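Local coordinates for protein aminotransferase, class IV (Brucella abortus, PDB 4TVI) that probably catalyses the reversible transfer of the amino group of leucine, isoleucine or valine to 2-oxoglutarate, with pyridoxal 5'-phosphate as cofactor, at residues 54-59 against 136-141; 64-69 against 82-87; 78-83 against 239-244; 245-250 against 255-260; 282-287 against 293-298. All coordinates share one frame; numbering follows the deposited sequence.

Contact 1 (54-59 against 136-141); sequences ASQATW and VAPLAS
Q56, in the first turn of helix 56-60, faces P138 in an irregular loop, and at their nearest approach the two CA atoms are still 6.9 Å apart. Across such a gap a single long side chain can make the whole connection, and here Q56 does so. Its CG lies anti to the backbone N (chi1 -172°) and the chain then bends at chi2 (-88°), which carries the terminal amide to the loop. Q56 NE2 donates to V136 O over 2.8 Å. The acceptor lies in the amide plane of Q56, whereas NE2 sits above the V136 carbonyl plane, and the N-H...O angle of 136° makes the bond a bent one. The same nitrogen passes 3.7 Å from P138 N and 3.9 Å from P138 CD, so the proline ring borders the amide beside its polar anchor. At the other end of the group, Q56 OE1 is hydrogen-bonded to S62 OG. With oxygen and nitrogen both engaged, the rotation of the amide is fixed. L192 of the second subunit packs on V136. Within the chain, strand 120-128 and the residues just after it border both pieces: backbone bonds join Q56 to E129 and A57 to A128 on the side of helix 56-60, and L139 to E130 on the side of the loop, where P138 also rests on A128.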
# COMPACT_ATOMS: atom_id res chain seq x y z
N ALA A 54 -4.54 13.70 8.12
CA ALA A 54 -3.12 13.81 8.41
C ALA A 54 -2.59 12.63 9.22
O ALA A 54 -1.50 12.70 9.78
CB ALA A 54 -2.83 15.12 9.15
N SER A 55 -3.38 11.56 9.31
CA SER A 55 -2.90 10.32 9.91
C SER A 55 -1.81 9.74 9.03
O SER A 55 -1.93 9.75 7.81
CB SER A 55 -4.04 9.30 10.08
OG SER A 55 -5.02 9.77 10.99
N GLN A 56 -0.74 9.25 9.64
CA GLN A 56 0.37 8.65 8.90
C GLN A 56 -0.15 7.53 8.00
O GLN A 56 0.23 7.43 6.84
CB GLN A 56 1.44 8.11 9.86
CG GLN A 56 2.74 7.65 9.20
CD GLN A 56 2.70 6.19 8.75
OE1 GLN A 56 1.73 5.48 9.00
NE2 GLN A 56 3.77 5.75 8.10
N ALA A 57 -1.03 6.70 8.55
CA ALA A 57 -1.54 5.54 7.81
C ALA A 57 -2.32 5.95 6.57
O ALA A 57 -2.35 5.24 5.57
CB ALA A 57 -2.41 4.69 8.71
N THR A 58 -2.95 7.12 6.63
CA THR A 58 -3.83 7.54 5.56
C THR A 58 -3.08 7.73 4.23
O THR A 58 -3.53 7.25 3.19
CB THR A 58 -4.56 8.84 5.95
OG1 THR A 58 -5.38 8.59 7.10
CG2 THR A 58 -5.45 9.32 4.81
N TRP A 59 -1.94 8.41 4.26
CA TRP A 59 -1.24 8.67 3.01
C TRP A 59 0.13 8.00 2.91
O TRP A 59 0.84 8.19 1.93
CB TRP A 59 -1.10 10.18 2.78
CG TRP A 59 -0.37 10.92 3.86
CD1 TRP A 59 -0.79 11.14 5.14
CD2 TRP A 59 0.89 11.60 3.73
NE1 TRP A 59 0.14 11.89 5.82
CE2 TRP A 59 1.18 12.19 4.98
CE3 TRP A 59 1.79 11.77 2.68
CZ2 TRP A 59 2.34 12.92 5.20
CZ3 TRP A 59 2.95 12.50 2.90
CH2 TRP A 59 3.21 13.07 4.15
N VAL A 136 7.95 9.33 7.03
CA VAL A 136 7.46 8.16 6.30
C VAL A 136 7.32 6.92 7.18
O VAL A 136 6.33 6.20 7.09
CB VAL A 136 8.38 7.84 5.09
CG1 VAL A 136 8.07 6.47 4.51
CG2 VAL A 136 8.25 8.93 4.04
N ALA A 137 8.32 6.66 8.02
CA ALA A 137 8.28 5.50 8.91
C ALA A 137 7.31 5.71 10.08
O ALA A 137 7.31 6.77 10.71
CB ALA A 137 9.67 5.17 9.43
N PRO A 138 6.48 4.70 10.36
CA PRO A 138 5.48 4.80 11.43
C PRO A 138 6.08 4.90 12.83
O PRO A 138 7.09 4.26 13.12
CB PRO A 138 4.69 3.48 11.29
CG PRO A 138 5.63 2.55 10.64
CD PRO A 138 6.45 3.39 9.70
N LEU A 139 5.48 5.72 13.68
CA LEU A 139 5.82 5.73 15.10
C LEU A 139 4.99 4.64 15.78
O LEU A 139 3.78 4.79 15.92
CB LEU A 139 5.55 7.11 15.72
CG LEU A 139 5.88 7.30 17.19
CD1 LEU A 139 7.37 7.12 17.43
CD2 LEU A 139 5.44 8.68 17.65
N ALA A 140 5.64 3.55 16.17
CA ALA A 140 4.95 2.36 16.67
C ALA A 140 4.00 2.66 17.84
O ALA A 140 2.90 2.13 17.91
CB ALA A 140 5.96 1.30 17.10
N SER A 141 4.43 3.56 18.72
CA SER A 141 3.65 3.91 19.89
C SER A 141 2.36 4.63 19.52
O SER A 141 1.49 4.80 20.37
CB SER A 141 4.49 4.77 20.84
OG SER A 141 4.95 5.93 20.18

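Contact 2 (64-69 against 82-87); sequences VFDGAR and SARAND
D66 and R84 illustrate how one two-pronged salt bridge can tie a strand to the helix that covers it. R84 presents its guanidinium side-on: R84 NE reaches D66 OD2 at 2.7 Å in a nearly straight bond (174°), and R84 NH2 reaches D66 OD1 at 3.0 Å. Both oxygens are met on their syn sides, although the carboxylate and guanidinium planes are turned 29° apart. A bend at chi3 (62°) of R84 turns its NE and NH2 edge toward the carboxylate. D66 OD1 has further donors, G67 N at 2.8 Å on its anti side and H81 ND1, so this buried carboxylate is held from several directions. Beside the charged pair the side chains come close, D66 CB lying 4.2 Å from A85 CB. Toward V64 the contact loosens: V64 CG2 comes no nearer to the helix segment than 4.2 Å, at A85 O, and its other neighbours include S88 and A89 one turn on. D87 on the same helix is exposed to solvent. R84 NH1 bonds phosphate oxygen OP1 of the cofactor-bearing lysine at position 180, which makes D66 a second-shell residue that probably orients R84, as expected of the cofactor phosphate pocket in a class IV aminotransferase.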
# COMPACT_ATOMS: atom_id res chain seq x y z
N VAL A 64 -2.82 -2.54 8.63
CA VAL A 64 -2.96 -3.97 8.43
C VAL A 64 -4.36 -4.40 8.83
O VAL A 64 -5.04 -3.69 9.58
CB VAL A 64 -1.94 -4.78 9.24
CG1 VAL A 64 -0.54 -4.41 8.81
CG2 VAL A 64 -2.13 -4.52 10.72
N PHE A 65 -4.79 -5.56 8.36
CA PHE A 65 -6.13 -6.04 8.66
C PHE A 65 -6.17 -7.56 8.66
O PHE A 65 -5.24 -8.22 8.19
CB PHE A 65 -7.13 -5.49 7.65
CG PHE A 65 -6.99 -6.06 6.27
CD1 PHE A 65 -6.03 -5.57 5.40
CD2 PHE A 65 -7.81 -7.10 5.84
CE1 PHE A 65 -5.90 -6.10 4.12
CE2 PHE A 65 -7.69 -7.63 4.57
CZ PHE A 65 -6.73 -7.13 3.71
N ASP A 66 -7.25 -8.13 9.19
CA ASP A 66 -7.50 -9.55 9.02
C ASP A 66 -8.98 -9.76 8.75
O ASP A 66 -9.72 -8.80 8.51
CB ASP A 66 -7.05 -10.34 10.25
CG ASP A 66 -6.46 -11.69 9.88
OD1 ASP A 66 -7.24 -12.59 9.50
OD2 ASP A 66 -5.22 -11.84 9.96
N GLY A 67 -9.40 -11.02 8.72
CA GLY A 67 -10.79 -11.32 8.45
C GLY A 67 -11.24 -12.62 9.07
O GLY A 67 -10.66 -13.67 8.79
N ALA A 68 -12.25 -12.55 9.93
CA ALA A 68 -12.89 -13.76 10.43
C ALA A 68 -14.36 -13.76 10.02
O ALA A 68 -14.86 -12.78 9.45
CB ALA A 68 -12.76 -13.85 11.94
N ARG A 69 -15.07 -14.85 10.30
CA ARG A 69 -16.44 -15.00 9.83
C ARG A 69 -17.37 -15.62 10.87
O ARG A 69 -17.05 -16.64 11.47
CB ARG A 69 -16.46 -15.85 8.56
CG ARG A 69 -17.72 -15.69 7.70
CD ARG A 69 -17.68 -14.41 6.87
NE ARG A 69 -18.62 -14.47 5.76
CZ ARG A 69 -19.86 -14.00 5.80
NH1 ARG A 69 -20.32 -13.44 6.91
NH2 ARG A 69 -20.65 -14.10 4.73
N SER A 82 -7.48 -13.69 14.81
CA SER A 82 -7.19 -12.64 15.79
C SER A 82 -5.69 -12.51 16.02
O SER A 82 -5.15 -11.40 16.08
CB SER A 82 -7.90 -12.92 17.12
OG SER A 82 -9.30 -12.93 16.94
N ALA A 83 -5.03 -13.66 16.12
CA ALA A 83 -3.59 -13.68 16.37
C ALA A 83 -2.81 -13.10 15.19
O ALA A 83 -1.80 -12.42 15.39
CB ALA A 83 -3.13 -15.10 16.66
N ARG A 84 -3.25 -13.38 13.97
CA ARG A 84 -2.49 -12.94 12.80
C ARG A 84 -2.52 -11.43 12.65
O ARG A 84 -1.56 -10.84 12.16
CB ARG A 84 -3.02 -13.60 11.52
CG ARG A 84 -2.12 -13.34 10.30
CD ARG A 84 -2.56 -14.16 9.10
NE ARG A 84 -3.91 -13.81 8.66
CZ ARG A 84 -4.57 -14.46 7.71
NH1 ARG A 84 -4.02 -15.50 7.10
NH2 ARG A 84 -5.79 -14.07 7.36
N ALA A 85 -3.60 -10.80 13.11
CA ALA A 85 -3.69 -9.34 13.06
C ALA A 85 -2.52 -8.72 13.81
O ALA A 85 -1.91 -7.75 13.34
CB ALA A 85 -5.01 -8.85 13.64
N ASN A 86 -2.18 -9.28 14.97
CA ASN A 86 -1.03 -8.80 15.73
C ASN A 86 0.28 -9.07 15.01
O ASN A 86 1.19 -8.24 15.02
CB ASN A 86 -1.00 -9.42 17.13
CG ASN A 86 -2.07 -8.83 18.04
OD1 ASN A 86 -2.70 -7.83 17.70
ND2 ASN A 86 -2.26 -9.43 19.20
N ASP A 87 0.38 -10.24 14.37
CA ASP A 87 1.56 -10.56 13.57
C ASP A 87 1.76 -9.55 12.44
O ASP A 87 2.85 -9.02 12.26
CB ASP A 87 1.47 -11.96 12.98
CG ASP A 87 1.51 -13.04 14.03
OD1 ASP A 87 2.04 -12.79 15.13
OD2 ASP A 87 1.00 -14.15 13.76

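Contact 3 (78-83 against 239-244); sequences LDRHSA and NGITRQ
R80 of helix 78-91 and I241, the first helical residue of 241-252, mark the nearest backbone approach, their CA atoms 7.2 Å apart. One aliphatic side chain fills the spacing, with polar bridges around it. I241 CD1 lies over a face of the H81 imidazole, offset toward its rim and 3.8 Å from the ring centroid, a CH-pi contact; the same methyl packs against R80 CB at 3.7 Å. The R80 chain, bent at chi3, runs past I241 to Q244 and grips it end-on. R80 NH1 (2.9 Å) and R80 NH2 (2.8 Å) both donate to Q244 OE1, which lies in the guanidinium plane, while the guanidinium and amide planes stand 69° apart. Q244 NE2 bonds N239 O, so both ends of the amide are engaged. Two waters add bridges: one accepts from R80 NH1 and donates to I241 O, the other links H81 NE2 with T242 OG1. H81 ND1 is bonded to D66 OD1, which probably places a proton on ND1. I241 N and T242 OG1 bond the cofactor phosphate at this helix start, where the helix dipole would favour an anion; the contact thus ties the phosphate-binding start of helix 241-252 to helix 78-91.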
# COMPACT_ATOMS: atom_id res chain seq x y z
N LEU A 78 -11.51 -18.13 14.59
CA LEU A 78 -11.51 -16.74 15.04
C LEU A 78 -10.24 -16.45 15.84
O LEU A 78 -9.70 -15.35 15.79
CB LEU A 78 -12.75 -16.43 15.89
CG LEU A 78 -12.77 -15.06 16.58
CD1 LEU A 78 -12.61 -13.93 15.55
CD2 LEU A 78 -14.05 -14.87 17.39
N ASP A 79 -9.77 -17.45 16.59
CA ASP A 79 -8.58 -17.26 17.41
C ASP A 79 -7.34 -17.08 16.55
O ASP A 79 -6.50 -16.22 16.84
CB ASP A 79 -8.40 -18.44 18.38
CG ASP A 79 -8.39 -19.79 17.68
OD1 ASP A 79 -8.92 -19.91 16.56
OD2 ASP A 79 -7.86 -20.76 18.27
N ARG A 80 -7.23 -17.86 15.48
CA ARG A 80 -6.08 -17.76 14.58
C ARG A 80 -6.08 -16.43 13.83
O ARG A 80 -5.05 -15.79 13.68
CB ARG A 80 -6.06 -18.92 13.59
CG ARG A 80 -6.00 -20.30 14.23
CD ARG A 80 -5.43 -21.32 13.26
NE ARG A 80 -4.03 -21.05 12.95
CZ ARG A 80 -3.37 -21.59 11.93
NH1 ARG A 80 -4.00 -22.42 11.11
NH2 ARG A 80 -2.09 -21.31 11.73
N HIS A 81 -7.25 -16.03 13.34
CA HIS A 81 -7.39 -14.76 12.63
C HIS A 81 -7.08 -13.58 13.55
O HIS A 81 -6.48 -12.59 13.11
CB HIS A 81 -8.80 -14.63 12.04
CG HIS A 81 -9.02 -15.45 10.81
ND1 HIS A 81 -8.39 -15.19 9.62
CD2 HIS A 81 -9.81 -16.53 10.59
CE1 HIS A 81 -8.78 -16.07 8.71
NE2 HIS A 81 -9.65 -16.89 9.28
N SER A 82 -7.48 -13.69 14.81
CA SER A 82 -7.19 -12.64 15.79
C SER A 82 -5.69 -12.51 16.02
O SER A 82 -5.15 -11.40 16.08
CB SER A 82 -7.90 -12.92 17.12
OG SER A 82 -9.30 -12.93 16.94
N ALA A 83 -5.03 -13.66 16.12
CA ALA A 83 -3.59 -13.68 16.37
C ALA A 83 -2.81 -13.10 15.19
O ALA A 83 -1.80 -12.42 15.39
CB ALA A 83 -3.13 -15.10 16.66
N ASN A 239 -0.05 -17.66 3.48
CA ASN A 239 -0.43 -19.02 3.79
C ASN A 239 -1.70 -18.97 4.61
O ASN A 239 -1.66 -18.95 5.84
CB ASN A 239 0.70 -19.74 4.54
CG ASN A 239 0.36 -21.18 4.85
OD1 ASN A 239 -0.70 -21.68 4.49
ND2 ASN A 239 1.29 -21.87 5.50
N GLY A 240 -2.83 -18.95 3.91
CA GLY A 240 -4.12 -18.68 4.54
C GLY A 240 -4.48 -19.60 5.67
O GLY A 240 -4.08 -20.77 5.71
N ILE A 241 -5.24 -19.07 6.62
CA ILE A 241 -5.73 -19.85 7.75
C ILE A 241 -6.80 -20.84 7.30
O ILE A 241 -6.85 -21.98 7.78
CB ILE A 241 -6.29 -18.93 8.85
CG1 ILE A 241 -5.13 -18.16 9.50
CG2 ILE A 241 -7.05 -19.72 9.90
CD1 ILE A 241 -5.58 -17.10 10.43
N THR A 242 -7.65 -20.42 6.36
CA THR A 242 -8.67 -21.31 5.81
C THR A 242 -8.00 -22.42 5.02
O THR A 242 -8.39 -23.59 5.11
CB THR A 242 -9.66 -20.57 4.90
OG1 THR A 242 -9.98 -19.29 5.47
CG2 THR A 242 -10.94 -21.38 4.73
N ARG A 243 -6.97 -22.05 4.26
CA ARG A 243 -6.16 -22.98 3.49
C ARG A 243 -5.59 -24.10 4.35
O ARG A 243 -5.74 -25.28 4.03
CB ARG A 243 -5.01 -22.22 2.80
CG ARG A 243 -3.93 -23.12 2.18
CD ARG A 243 -2.68 -22.30 1.87
NE ARG A 243 -1.66 -23.11 1.21
CZ ARG A 243 -0.81 -23.89 1.85
NH1 ARG A 243 -0.83 -23.97 3.17
NH2 ARG A 243 0.07 -24.60 1.15
N GLN A 244 -4.96 -23.73 5.46
CA GLN A 244 -4.37 -24.70 6.38
C GLN A 244 -5.43 -25.61 6.98
O GLN A 244 -5.20 -26.80 7.16
CB GLN A 244 -3.61 -23.98 7.50
CG GLN A 244 -2.43 -23.14 7.03
CD GLN A 244 -1.87 -22.27 8.14
OE1 GLN A 244 -1.76 -22.70 9.29
NE2 GLN A 244 -1.53 -21.03 7.80
O HOH W 1 -6.54 -22.91 10.25
O HOH W 2 -11.05 -18.82 7.93

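Contact 4 (245-250 against 255-260); sequences RVIKLL and VSVHET
I247, L250, V255 and V257 form an apolar seam between segment 245-250 of helix 241-252 and residues 255-260, an example of hydrocarbon branches holding a helix against one face of a strand. V257 presents one methyl to each helix residue: V257 CG1 lies 4.0 Å from I247 CG1, and V257 CG2 lies 3.7 Å from L250 CB. The side chains of L250 and V257 cross at about a right angle, and V257 CG1, placed anti to the backbone N (chi1 -176°), is the branch that meets I247. Farther back along the chain, L250 CD2 touches V255 CG2 at 4.0 Å, and V255 N donates to L250 O over 2.9 Å, fixing the return of the chain. At the other end I247 CD1 approaches E259 CD at 3.8 Å. Behind this shell R243 NH2 answers the E259 carboxylate in a salt bridge, and R251 NH2 bonds V257 O. The segment axes run 9.5 Å apart at 139°, opposed but far from strictly antiparallel. Helix 241-252 connects strand 227-231 to strand 257-260 in a beta-alpha-beta unit whose two strands pair in parallel; I247 also packs on T230, and helix 297-310 meets L249 through W309 and V255 through R301.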
# COMPACT_ATOMS: atom_id res chain seq x y z
N ARG A 245 -6.59 -25.04 7.30
CA ARG A 245 -7.68 -25.82 7.89
C ARG A 245 -8.19 -26.87 6.91
O ARG A 245 -8.40 -28.02 7.29
CB ARG A 245 -8.82 -24.90 8.34
CG ARG A 245 -9.97 -25.65 9.03
CD ARG A 245 -9.47 -26.38 10.29
NE ARG A 245 -8.92 -25.43 11.26
CZ ARG A 245 -8.32 -25.78 12.39
NH1 ARG A 245 -8.17 -27.06 12.71
NH2 ARG A 245 -7.86 -24.84 13.21
N VAL A 246 -8.38 -26.46 5.66
CA VAL A 246 -8.86 -27.35 4.61
C VAL A 246 -7.86 -28.48 4.31
O VAL A 246 -8.24 -29.64 4.13
CB VAL A 246 -9.18 -26.56 3.32
CG1 VAL A 246 -9.37 -27.50 2.12
CG2 VAL A 246 -10.40 -25.68 3.52
N ILE A 247 -6.58 -28.13 4.27
CA ILE A 247 -5.53 -29.13 4.07
C ILE A 247 -5.56 -30.15 5.20
O ILE A 247 -5.51 -31.36 4.96
CB ILE A 247 -4.13 -28.48 4.01
CG1 ILE A 247 -3.97 -27.65 2.74
CG2 ILE A 247 -3.05 -29.54 4.09
CD1 ILE A 247 -2.68 -26.84 2.71
N LYS A 248 -5.66 -29.66 6.43
CA LYS A 248 -5.69 -30.51 7.61
C LYS A 248 -6.89 -31.46 7.57
O LYS A 248 -6.75 -32.65 7.82
CB LYS A 248 -5.72 -29.65 8.88
CG LYS A 248 -5.75 -30.42 10.19
CD LYS A 248 -5.66 -29.46 11.38
CE LYS A 248 -6.09 -30.13 12.68
NZ LYS A 248 -5.23 -31.29 13.04
N LEU A 249 -8.06 -30.92 7.24
CA LEU A 249 -9.28 -31.73 7.20
C LEU A 249 -9.27 -32.74 6.06
O LEU A 249 -9.70 -33.88 6.24
CB LEU A 249 -10.51 -30.83 7.10
CG LEU A 249 -10.79 -30.01 8.36
CD1 LEU A 249 -11.91 -29.01 8.11
CD2 LEU A 249 -11.14 -30.94 9.52
N LEU A 250 -8.78 -32.33 4.89
CA LEU A 250 -8.69 -33.23 3.75
C LEU A 250 -7.77 -34.41 4.05
O LEU A 250 -8.13 -35.56 3.79
CB LEU A 250 -8.20 -32.50 2.51
CG LEU A 250 -9.27 -31.70 1.77
CD1 LEU A 250 -8.63 -30.78 0.73
CD2 LEU A 250 -10.24 -32.67 1.10
N VAL A 255 -7.58 -37.94 2.18
CA VAL A 255 -7.27 -37.36 0.88
C VAL A 255 -5.81 -36.91 0.84
O VAL A 255 -5.34 -36.26 1.77
CB VAL A 255 -8.18 -36.15 0.56
CG1 VAL A 255 -7.81 -35.54 -0.80
CG2 VAL A 255 -9.63 -36.56 0.60
N SER A 256 -5.10 -37.27 -0.22
CA SER A 256 -3.73 -36.79 -0.40
C SER A 256 -3.69 -35.32 -0.83
O SER A 256 -4.29 -34.94 -1.83
CB SER A 256 -2.99 -37.64 -1.42
OG SER A 256 -2.82 -38.96 -0.95
N VAL A 257 -2.98 -34.50 -0.06
CA VAL A 257 -2.82 -33.10 -0.39
C VAL A 257 -1.34 -32.77 -0.55
O VAL A 257 -0.55 -32.97 0.38
CB VAL A 257 -3.44 -32.18 0.68
CG1 VAL A 257 -3.33 -30.74 0.25
CG2 VAL A 257 -4.89 -32.56 0.94
N HIS A 258 -0.96 -32.26 -1.72
CA HIS A 258 0.44 -31.97 -1.98
C HIS A 258 0.69 -30.47 -2.05
O HIS A 258 0.11 -29.78 -2.89
CB HIS A 258 0.90 -32.65 -3.27
CG HIS A 258 0.73 -34.14 -3.27
ND1 HIS A 258 1.36 -34.97 -2.36
CD2 HIS A 258 0.00 -34.95 -4.07
CE1 HIS A 258 1.03 -36.22 -2.61
NE2 HIS A 258 0.21 -36.24 -3.64
N GLU A 259 1.55 -29.99 -1.17
CA GLU A 259 2.00 -28.60 -1.20
C GLU A 259 3.31 -28.51 -1.96
O GLU A 259 4.38 -28.77 -1.42
CB GLU A 259 2.17 -28.05 0.21
CG GLU A 259 0.88 -28.07 1.00
CD GLU A 259 1.08 -27.55 2.40
OE1 GLU A 259 1.22 -26.31 2.56
OE2 GLU A 259 1.11 -28.38 3.34
N THR A 260 3.21 -28.15 -3.23
CA THR A 260 4.33 -28.24 -4.14
C THR A 260 4.37 -27.04 -5.08
O THR A 260 3.45 -26.22 -5.08
CB THR A 260 4.27 -29.53 -4.97
OG1 THR A 260 5.48 -29.68 -5.71
CG2 THR A 260 3.09 -29.48 -5.92

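Contact 5 (282-287 against 293-298); sequences VVPIIG and LDYGLV
P284 and Y295 supply the ring and apolar contact. P284 CG stands over the centre of one face of the Y295 ring, 3.7 Å from the centroid and only 12° off the normal, a CH-pi contact, and P284 CB comes to 3.4 Å from Y295 CD1. The tyrosine reaches it because its CG is anti to the backbone N (chi1 -172°), which presents a face of the ring to P284; K300 makes a cation-pi contact with the same ring. Among polar interactions, one backbone bond crosses: L293 N donates to I286 O over 2.9 Å in a nearly straight line (172°), though it arrives from well above the carbonyl plane. A water lies 2.9 Å from both I285 O and D294 O, placed to donate to each, but it has other acceptors near, so its two protons may be shared out differently. L293 CB packs beside the carbonyl I285 O at 3.9 Å, with I273 of the adjoining strand 272-277 beyond. After Y295 the chain enters helix 297-310 at G296, its N-cap residue. Strand 281-288, hydrogen-bonded to strands 160-164 and 272-277, turns here into the short antiparallel strand 291-292, giving a beta hairpin whose return arm leads to the C-terminal helix of the chain.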
# COMPACT_ATOMS: atom_id res chain seq x y z
N VAL A 282 -14.80 -22.17 1.24
CA VAL A 282 -14.43 -23.00 0.10
C VAL A 282 -15.28 -22.61 -1.11
O VAL A 282 -16.51 -22.66 -1.04
CB VAL A 282 -14.59 -24.50 0.40
CG1 VAL A 282 -14.31 -25.34 -0.83
CG2 VAL A 282 -13.66 -24.92 1.53
N VAL A 283 -14.63 -22.20 -2.19
CA VAL A 283 -15.34 -21.70 -3.37
C VAL A 283 -14.79 -22.34 -4.63
O VAL A 283 -13.58 -22.30 -4.88
CB VAL A 283 -15.25 -20.16 -3.50
CG1 VAL A 283 -15.93 -19.69 -4.76
CG2 VAL A 283 -15.88 -19.48 -2.29
N PRO A 284 -15.68 -22.94 -5.44
CA PRO A 284 -15.25 -23.58 -6.69
C PRO A 284 -14.86 -22.57 -7.76
O PRO A 284 -15.41 -21.47 -7.83
CB PRO A 284 -16.48 -24.36 -7.12
CG PRO A 284 -17.62 -23.56 -6.59
CD PRO A 284 -17.13 -23.00 -5.27
N ILE A 285 -13.89 -22.95 -8.58
CA ILE A 285 -13.53 -22.18 -9.74
C ILE A 285 -14.03 -22.96 -10.95
O ILE A 285 -13.56 -24.07 -11.22
CB ILE A 285 -12.03 -21.91 -9.77
CG1 ILE A 285 -11.69 -20.91 -8.65
CG2 ILE A 285 -11.59 -21.38 -11.13
CD1 ILE A 285 -10.21 -20.74 -8.37
N ILE A 286 -15.00 -22.38 -11.64
CA ILE A 286 -15.77 -23.10 -12.65
C ILE A 286 -15.37 -22.78 -14.08
O ILE A 286 -16.10 -23.10 -15.02
CB ILE A 286 -17.27 -22.81 -12.49
CG1 ILE A 286 -17.54 -21.30 -12.62
CG2 ILE A 286 -17.78 -23.36 -11.16
CD1 ILE A 286 -19.00 -20.92 -12.44
N GLY A 287 -14.23 -22.12 -14.24
CA GLY A 287 -13.74 -21.77 -15.56
C GLY A 287 -12.32 -21.24 -15.51
O GLY A 287 -11.98 -20.42 -14.66
N LEU A 293 -15.16 -25.62 -16.15
CA LEU A 293 -14.98 -26.69 -15.18
C LEU A 293 -16.20 -26.86 -14.29
O LEU A 293 -16.78 -25.87 -13.84
CB LEU A 293 -13.75 -26.42 -14.30
CG LEU A 293 -12.41 -26.34 -15.03
CD1 LEU A 293 -11.34 -25.88 -14.07
CD2 LEU A 293 -12.05 -27.69 -15.64
N ASP A 294 -16.55 -28.11 -14.02
CA ASP A 294 -17.67 -28.40 -13.14
C ASP A 294 -17.32 -28.08 -11.71
O ASP A 294 -16.15 -28.10 -11.32
CB ASP A 294 -18.08 -29.87 -13.24
CG ASP A 294 -18.68 -30.22 -14.58
OD1 ASP A 294 -19.08 -29.29 -15.31
OD2 ASP A 294 -18.75 -31.43 -14.90
N TYR A 295 -18.35 -27.78 -10.93
CA TYR A 295 -18.26 -27.78 -9.48
C TYR A 295 -18.03 -29.23 -9.05
O TYR A 295 -18.96 -30.04 -9.01
CB TYR A 295 -19.53 -27.16 -8.89
CG TYR A 295 -19.54 -26.91 -7.40
CD1 TYR A 295 -18.41 -27.13 -6.62
CD2 TYR A 295 -20.66 -26.36 -6.78
CE1 TYR A 295 -18.42 -26.88 -5.26
CE2 TYR A 295 -20.68 -26.09 -5.42
CZ TYR A 295 -19.56 -26.35 -4.67
OH TYR A 295 -19.58 -26.08 -3.31
N GLY A 296 -16.78 -29.56 -8.76
CA GLY A 296 -16.38 -30.94 -8.58
C GLY A 296 -16.68 -31.58 -7.23
O GLY A 296 -16.94 -30.89 -6.24
N LEU A 297 -16.61 -32.91 -7.21
CA LEU A 297 -16.91 -33.72 -6.03
C LEU A 297 -15.90 -33.50 -4.90
O LEU A 297 -16.28 -33.42 -3.73
CB LEU A 297 -16.95 -35.20 -6.39
CG LEU A 297 -18.13 -35.72 -7.21
CD1 LEU A 297 -18.11 -37.24 -7.29
CD2 LEU A 297 -19.44 -35.27 -6.61
N VAL A 298 -14.62 -33.43 -5.25
CA VAL A 298 -13.58 -33.26 -4.23
C VAL A 298 -13.69 -31.88 -3.58
O VAL A 298 -13.49 -31.74 -2.37
CB VAL A 298 -12.17 -33.47 -4.83
CG1 VAL A 298 -11.10 -33.24 -3.77
CG2 VAL A 298 -12.05 -34.88 -5.40
O HOH W 3 -13.65 -26.88 -10.57

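How the contacts relate
Contacts 2 and 3 form the cofactor end of the set: their centres are about 8 Å apart, they share S82 and A83, and together they bring R84, I241 and T242 to the phosphate of the modified lysine at position 180. Contact 4 continues outward along helix 241-252, its centre about 15 Å from that of contact 3, and is joined to it by R243 and E259. The centre of contact 5 is about 16 Å from that of contact 4, and V246 CG2 and V282 CG2 pack 3.9 Å apart between them. Contact 1 stands at the other extreme, its centre about 42 Å from that of contact 5, at the subunit interface, where W59 meets F65 of the second subunit edge-to-face.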